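Local coordinates for hypothetical membrane spanning protein (Vibrio fischeri, PDB 4RCK) that is of unknown function but contains a metal-binding von Willebrand factor type A domain of the BatA type, part of a predicted membrane-spanning protein, at residues A[125-130]-A[154-159]; A[183-188]-A[197-202]. All coordinates share one frame; numbering follows the deposited sequence.

Contact 1 of 2, residues A[125-130]-A[154-159]; sequences RTIILL and AKIYTV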
loop_
_atom_site.group_PDB
_atom_site.type_symbol
_atom_site.label_atom_id
_atom_site.label_comp_id
_atom_site.label_asym_id
_atom_site.label_seq_id
_atom_site.Cartn_x
_atom_site.Cartn_y
_atom_site.Cartn_z
ATOM N N ARG A 125 -3.046 0.865 -12.817
ATOM C CA ARG A 125 -1.690 0.558 -13.249
ATOM C C ARG A 125 -1.117 1.646 -14.148
ATOM O O ARG A 125 -1.767 2.094 -15.091
ATOM C CB ARG A 125 -1.671 -0.791 -13.966
ATOM C CG ARG A 125 -2.106 -1.946 -13.080
ATOM C CD ARG A 125 -2.445 -3.180 -13.894
ATOM N NE ARG A 125 -2.599 -4.357 -13.045
ATOM C CZ ARG A 125 -3.006 -5.545 -13.480
ATOM N NH1 ARG A 125 -3.310 -5.717 -14.760
ATOM N NH2 ARG A 125 -3.114 -6.561 -12.635
ATOM N N THR A 126 0.109 2.063 -13.850
ATOM C CA THR A 126 0.751 3.140 -14.592
ATOM C C THR A 126 2.222 2.839 -14.870
ATOM O O THR A 126 2.981 2.518 -13.960
ATOM C CB THR A 126 0.650 4.476 -13.833
ATOM O OG1 THR A 126 -0.727 4.774 -13.570
ATOM C CG2 THR A 126 1.265 5.602 -14.648
ATOM N N ILE A 127 2.618 2.943 -16.135
ATOM C CA ILE A 127 4.015 2.761 -16.512
ATOM C C ILE A 127 4.627 4.091 -16.938
ATOM O O ILE A 127 4.016 4.850 -17.685
ATOM C CB ILE A 127 4.172 1.741 -17.662
ATOM C CG1 ILE A 127 3.433 0.441 -17.341
ATOM C CG2 ILE A 127 5.645 1.467 -17.939
ATOM C CD1 ILE A 127 3.509 -0.591 -18.447
ATOM N N ILE A 128 5.827 4.378 -16.450
ATOM C CA ILE A 128 6.559 5.553 -16.905
ATOM C C ILE A 128 7.858 5.132 -17.579
ATOM O O ILE A 128 8.799 4.691 -16.920
ATOM C CB ILE A 128 6.870 6.522 -15.753
ATOM C CG1 ILE A 128 5.588 6.873 -14.996
ATOM C CG2 ILE A 128 7.538 7.782 -16.287
ATOM C CD1 ILE A 128 5.808 7.798 -13.825
ATOM N N LEU A 129 7.893 5.266 -18.900
ATOM C CA LEU A 129 9.063 4.899 -19.686
ATOM C C LEU A 129 9.760 6.128 -20.243
ATOM O O LEU A 129 9.114 7.019 -20.796
ATOM C CB LEU A 129 8.665 3.965 -20.833
ATOM C CG LEU A 129 9.558 3.924 -22.076
ATOM C CD1 LEU A 129 10.718 2.962 -21.884
ATOM C CD2 LEU A 129 8.742 3.560 -23.311
ATOM N N LEU A 130 11.078 6.178 -20.085
ATOM C CA LEU A 130 11.875 7.207 -20.744
ATOM C C LEU A 130 13.020 6.561 -21.519
ATOM O O LEU A 130 13.549 5.524 -21.112
ATOM C CB LEU A 130 12.409 8.230 -19.738
ATOM C CG LEU A 130 13.729 7.921 -19.037
ATOM C CD1 LEU A 130 14.513 9.200 -18.874
ATOM C CD2 LEU A 130 13.478 7.272 -17.690
ATOM N N ALA A 154 -2.991 -0.906 -18.245
ATOM C CA ALA A 154 -1.885 -0.050 -17.839
ATOM C C ALA A 154 -1.792 1.192 -18.718
ATOM O O ALA A 154 -1.732 1.097 -19.944
ATOM C CB ALA A 154 -0.575 -0.820 -17.869
ATOM N N LYS A 155 -1.791 2.357 -18.080
ATOM C CA LYS A 155 -1.583 3.616 -18.779
ATOM C C LYS A 155 -0.097 3.952 -18.752
ATOM O O LYS A 155 0.460 4.219 -17.687
ATOM C CB LYS A 155 -2.410 4.735 -18.135
ATOM C CG LYS A 155 -2.374 6.064 -18.875
ATOM C CD LYS A 155 -3.097 7.164 -18.101
ATOM C CE LYS A 155 -4.609 6.984 -18.125
ATOM N NZ LYS A 155 -5.302 8.044 -17.335
ATOM N N ILE A 156 0.553 3.920 -19.911
ATOM C CA ILE A 156 1.990 4.181 -19.958
ATOM C C ILE A 156 2.312 5.567 -20.525
ATOM O O ILE A 156 1.919 5.922 -21.639
ATOM C CB ILE A 156 2.749 3.078 -20.763
ATOM C CG1 ILE A 156 3.905 3.659 -21.581
ATOM C CG2 ILE A 156 1.816 2.299 -21.651
ATOM C CD1 ILE A 156 5.191 3.751 -20.822
ATOM N N TYR A 157 3.011 6.354 -19.710
ATOM C CA TYR A 157 3.523 7.656 -20.111
ATOM C C TYR A 157 4.933 7.505 -20.664
ATOM O O TYR A 157 5.762 6.804 -20.083
ATOM C CB TYR A 157 3.530 8.629 -18.928
ATOM C CG TYR A 157 2.163 8.967 -18.378
ATOM C CD1 TYR A 157 1.371 9.929 -18.985
ATOM C CD2 TYR A 157 1.673 8.339 -17.240
ATOM C CE1 TYR A 157 0.123 10.249 -18.486
ATOM C CE2 TYR A 157 0.427 8.652 -16.731
ATOM C CZ TYR A 157 -0.345 9.609 -17.358
ATOM O OH TYR A 157 -1.587 9.928 -16.857
ATOM N N THR A 158 5.209 8.167 -21.782
ATOM C CA THR A 158 6.518 8.068 -22.414
ATOM C C THR A 158 7.262 9.400 -22.355
ATOM O O THR A 158 6.668 10.462 -22.531
ATOM C CB THR A 158 6.392 7.607 -23.877
ATOM O OG1 THR A 158 5.705 8.608 -24.637
ATOM C CG2 THR A 158 5.615 6.302 -23.956
ATOM N N VAL A 159 8.565 9.338 -22.096
ATOM C CA VAL A 159 9.383 10.542 -21.983
ATOM C C VAL A 159 10.611 10.483 -22.886
ATOM O O VAL A 159 11.531 9.702 -22.645
ATOM C CB VAL A 159 9.853 10.776 -20.530
ATOM C CG1 VAL A 159 10.619 12.085 -20.422
ATOM C CG2 VAL A 159 8.668 10.769 -19.576
#
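Thr126 and Tyr157 meet because of their first torsions: with Thr126 OG1 beside its backbone N (chi1 -57°), the methyl CG2 is left anti to that nitrogen and meets the Tyr157 ring, which chi1 of -64° brings up beside its own. The methyl lies in the ring plane at its edge, with Thr126 CG2 3.8 Å from Tyr157 CE2. These strands are the two parallel arms of a beta-alpha-beta unit in the vWA alpha-beta-alpha sandwich, and the axes of the two segments are inclined at 20°. The register is classic parallel: Ile127 gives its N to Lys155 O (2.9 Å) and receives Tyr157 N on its O (2.7 Å), straddling Ile156, and Leu129 does likewise around Thr158, bonding to Tyr157 and Val159. Beta-branched and leucine residues suit these extended, buried positions. On the face of Ile127 and Leu129, Ile156 CD1 lies against Leu129 CB (3.5 Å). Ile191 of helix 185-195 packs on Ile156, while Tyr212 and Ile215 of helix 205-218 cover Ile128 on the other face. Thr126 OG1 and Tyr157 OH hydrogen-bond to Glu219 OE1 and OE2, so one carboxylate satisfies a hydroxyl from each strand. Residues 125-129 pair along the strand's other edge with a parallel strand of the second subunit, continuing the sheet between chains. Near the C-terminal ends, Leu130 CB rests 3.7 Å from Val159 CB.

Contact 2 of 2, residues A[183-188]-A[197-202]; sequences LDEDTL and GQYFRA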
loop_
_atom_site.group_PDB
_atom_site.type_symbol
_atom_site.label_atom_id
_atom_site.label_comp_id
_atom_site.label_asym_id
_atom_site.label_seq_id
_atom_site.Cartn_x
_atom_site.Cartn_y
_atom_site.Cartn_z
ATOM N N LEU A 183 16.517 9.371 -31.149
ATOM C CA LEU A 183 15.226 9.441 -30.462
ATOM C C LEU A 183 14.014 9.248 -31.374
ATOM O O LEU A 183 13.717 10.087 -32.218
ATOM C CB LEU A 183 15.095 10.780 -29.727
ATOM C CG LEU A 183 13.867 10.934 -28.827
ATOM C CD1 LEU A 183 14.006 10.045 -27.598
ATOM C CD2 LEU A 183 13.640 12.384 -28.429
ATOM N N ASP A 184 13.327 8.123 -31.190
ATOM C CA ASP A 184 12.091 7.838 -31.909
ATOM C C ASP A 184 10.909 8.418 -31.152
ATOM O O ASP A 184 10.465 7.853 -30.150
ATOM C CB ASP A 184 11.913 6.330 -32.100
ATOM C CG ASP A 184 10.891 5.990 -33.164
ATOM O OD1 ASP A 184 10.117 6.885 -33.563
ATOM O OD2 ASP A 184 10.856 4.819 -33.596
ATOM N N GLU A 185 10.399 9.546 -31.636
ATOM C CA GLU A 185 9.333 10.246 -30.935
ATOM C C GLU A 185 7.947 9.733 -31.315
ATOM O O GLU A 185 7.076 9.597 -30.456
ATOM C CB GLU A 185 9.424 11.752 -31.192
ATOM C CG GLU A 185 10.632 12.415 -30.544
ATOM C CD GLU A 185 10.524 13.926 -30.500
ATOM O OE1 GLU A 185 9.925 14.454 -29.540
ATOM O OE2 GLU A 185 11.035 14.586 -31.429
ATOM N N ASP A 186 7.740 9.430 -32.593
ATOM C CA ASP A 186 6.413 9.010 -33.035
ATOM C C ASP A 186 6.112 7.553 -32.677
ATOM O O ASP A 186 4.956 7.142 -32.696
ATOM C CB ASP A 186 6.239 9.232 -34.541
ATOM C CG ASP A 186 7.297 8.532 -35.363
ATOM O OD1 ASP A 186 8.489 8.626 -35.003
ATOM O OD2 ASP A 186 6.939 7.890 -36.373
ATOM N N THR A 187 7.138 6.771 -32.346
ATOM C CA THR A 187 6.898 5.456 -31.756
ATOM C C THR A 187 6.500 5.661 -30.300
ATOM O O THR A 187 5.504 5.108 -29.831
ATOM C CB THR A 187 8.130 4.526 -31.842
ATOM O OG1 THR A 187 8.130 3.843 -33.100
ATOM C CG2 THR A 187 8.107 3.488 -30.723
ATOM N N LEU A 188 7.287 6.472 -29.600
ATOM C CA LEU A 188 7.024 6.809 -28.206
ATOM C C LEU A 188 5.661 7.476 -28.038
ATOM O O LEU A 188 4.972 7.254 -27.042
ATOM C CB LEU A 188 8.127 7.723 -27.670
ATOM C CG LEU A 188 9.201 7.076 -26.795
ATOM C CD1 LEU A 188 9.612 5.722 -27.344
ATOM C CD2 LEU A 188 10.410 7.990 -26.679
ATOM N N GLY A 197 -1.908 7.265 -22.155
ATOM C CA GLY A 197 -0.967 8.144 -21.485
ATOM C C GLY A 197 -0.619 9.343 -22.343
ATOM O O GLY A 197 -1.299 9.636 -23.326
ATOM N N GLN A 198 0.447 10.040 -21.968
ATOM C CA GLN A 198 0.935 11.180 -22.733
ATOM C C GLN A 198 2.415 11.012 -23.047
ATOM O O GLN A 198 3.118 10.263 -22.370
ATOM C CB GLN A 198 0.706 12.485 -21.968
ATOM C CG GLN A 198 -0.755 12.835 -21.756
ATOM C CD GLN A 198 -1.463 13.183 -23.050
ATOM O OE1 GLN A 198 -2.555 12.689 -23.325
ATOM N NE2 GLN A 198 -0.843 14.042 -23.852
ATOM N N TYR A 199 2.882 11.702 -24.081
ATOM C CA TYR A 199 4.305 11.719 -24.389
ATOM C C TYR A 199 4.916 13.075 -24.066
ATOM O O TYR A 199 4.341 14.117 -24.378
ATOM C CB TYR A 199 4.562 11.377 -25.857
ATOM C CG TYR A 199 5.954 11.768 -26.295
ATOM C CD1 TYR A 199 7.063 11.049 -25.866
ATOM C CD2 TYR A 199 6.164 12.869 -27.114
ATOM C CE1 TYR A 199 8.337 11.408 -26.251
ATOM C CE2 TYR A 199 7.437 13.235 -27.505
ATOM C CZ TYR A 199 8.520 12.501 -27.070
ATOM O OH TYR A 199 9.791 12.858 -27.455
ATOM N N PHE A 200 6.093 13.053 -23.450
ATOM C CA PHE A 200 6.795 14.279 -23.104
ATOM C C PHE A 200 8.220 14.270 -23.646
ATOM O O PHE A 200 8.881 13.234 -23.657
ATOM C CB PHE A 200 6.813 14.472 -21.588
ATOM C CG PHE A 200 5.452 14.470 -20.956
ATOM C CD1 PHE A 200 4.745 15.650 -20.806
ATOM C CD2 PHE A 200 4.887 13.292 -20.501
ATOM C CE1 PHE A 200 3.494 15.653 -20.221
ATOM C CE2 PHE A 200 3.637 13.288 -19.916
ATOM C CZ PHE A 200 2.939 14.470 -19.775
ATOM N N ARG A 201 8.689 15.429 -24.095
ATOM C CA ARG A 201 10.061 15.570 -24.571
ATOM C C ARG A 201 10.850 16.502 -23.657
ATOM O O ARG A 201 10.504 17.674 -23.506
ATOM C CB ARG A 201 10.084 16.092 -26.011
ATOM C CG ARG A 201 11.451 16.567 -26.487
ATOM C CD ARG A 201 12.402 15.411 -26.756
ATOM N NE ARG A 201 13.746 15.881 -27.085
ATOM C CZ ARG A 201 14.120 16.293 -28.292
ATOM N NH1 ARG A 201 15.364 16.705 -28.496
ATOM N NH2 ARG A 201 13.253 16.298 -29.295
ATOM N N ALA A 202 11.904 15.974 -23.043
ATOM C CA ALA A 202 12.742 16.758 -22.141
ATOM C C ALA A 202 14.036 17.172 -22.825
ATOM O O ALA A 202 14.880 16.328 -23.131
ATOM C CB ALA A 202 13.045 15.972 -20.875
#
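Tyr199 OH donates to Glu185 OE1 at 2.6 Å, meeting the carboxylate on its anti side, 19° out of plane, with the acid oxygen at the edge of the ring. The other oxygen, Glu185 OE2, forms a rather long salt bridge of 3.5 Å with Arg201 NH2. Here the carboxylate and guanidinium planes stand 86° apart, so the pair is not the flat, two-pronged kind. One glutamate thus serves two strand residues, and the neighbouring positive charge probably favours its ionised form. Around these polar ends lie leucines: Leu188 CB packs 3.9 Å from Tyr199 CD1, and Leu183 CD2 sits over one face of the guanidinium, 3.7 Å from Arg201 NE. Arginine suits this place because its aliphatic stem and flat group can take a methyl while its nitrogens bond outward; a bend at chi2 (73°) turns the chain beneath Leu183, and Arg201 NH1 reaches Gly162 O. Farther out, Asp184 caps the first turn, which probably helps to position Glu185. Its OD1 accepts from Thr187 N (3.2 Å) and its OD2 from Thr187 OG1 (2.9 Å), and an acidic Glu185 directly after this N-cap suits the positive end of the helix dipole. The first turn of helix 185-195 lies over one face of strand 199-202, whose other face meets helix 205-218 through Phe200 and Ala202, with strand 154-161 alongside.

Following the chain, strand 124-131 leads into helix 142-151, which returns to strand 154-161, and contact 1 closes that crossover. Contact 2 opens only afterwards: the start of helix 185-195 lies in 183-188, and the chain returns in 197-202, which holds strand 199-202. The two loops run in series, neither nested nor crossed, yet they share a parallel sheet ordered 124-131, 154-161, 199-202. The middle strand joins them through Thr158, whose O probably bonds Phe200 N (2.8 Å) and whose OG1 probably bonds Leu188 O (2.9 Å). Contact 1 joins two strands of the sheet and contact 2 sets the start of helix 185-195 against its third, outer strand. Leu183 lies about 5 Å, side chain to side chain, from Asp132, which binds magnesium in a structure of this protein although not in this chain of the model.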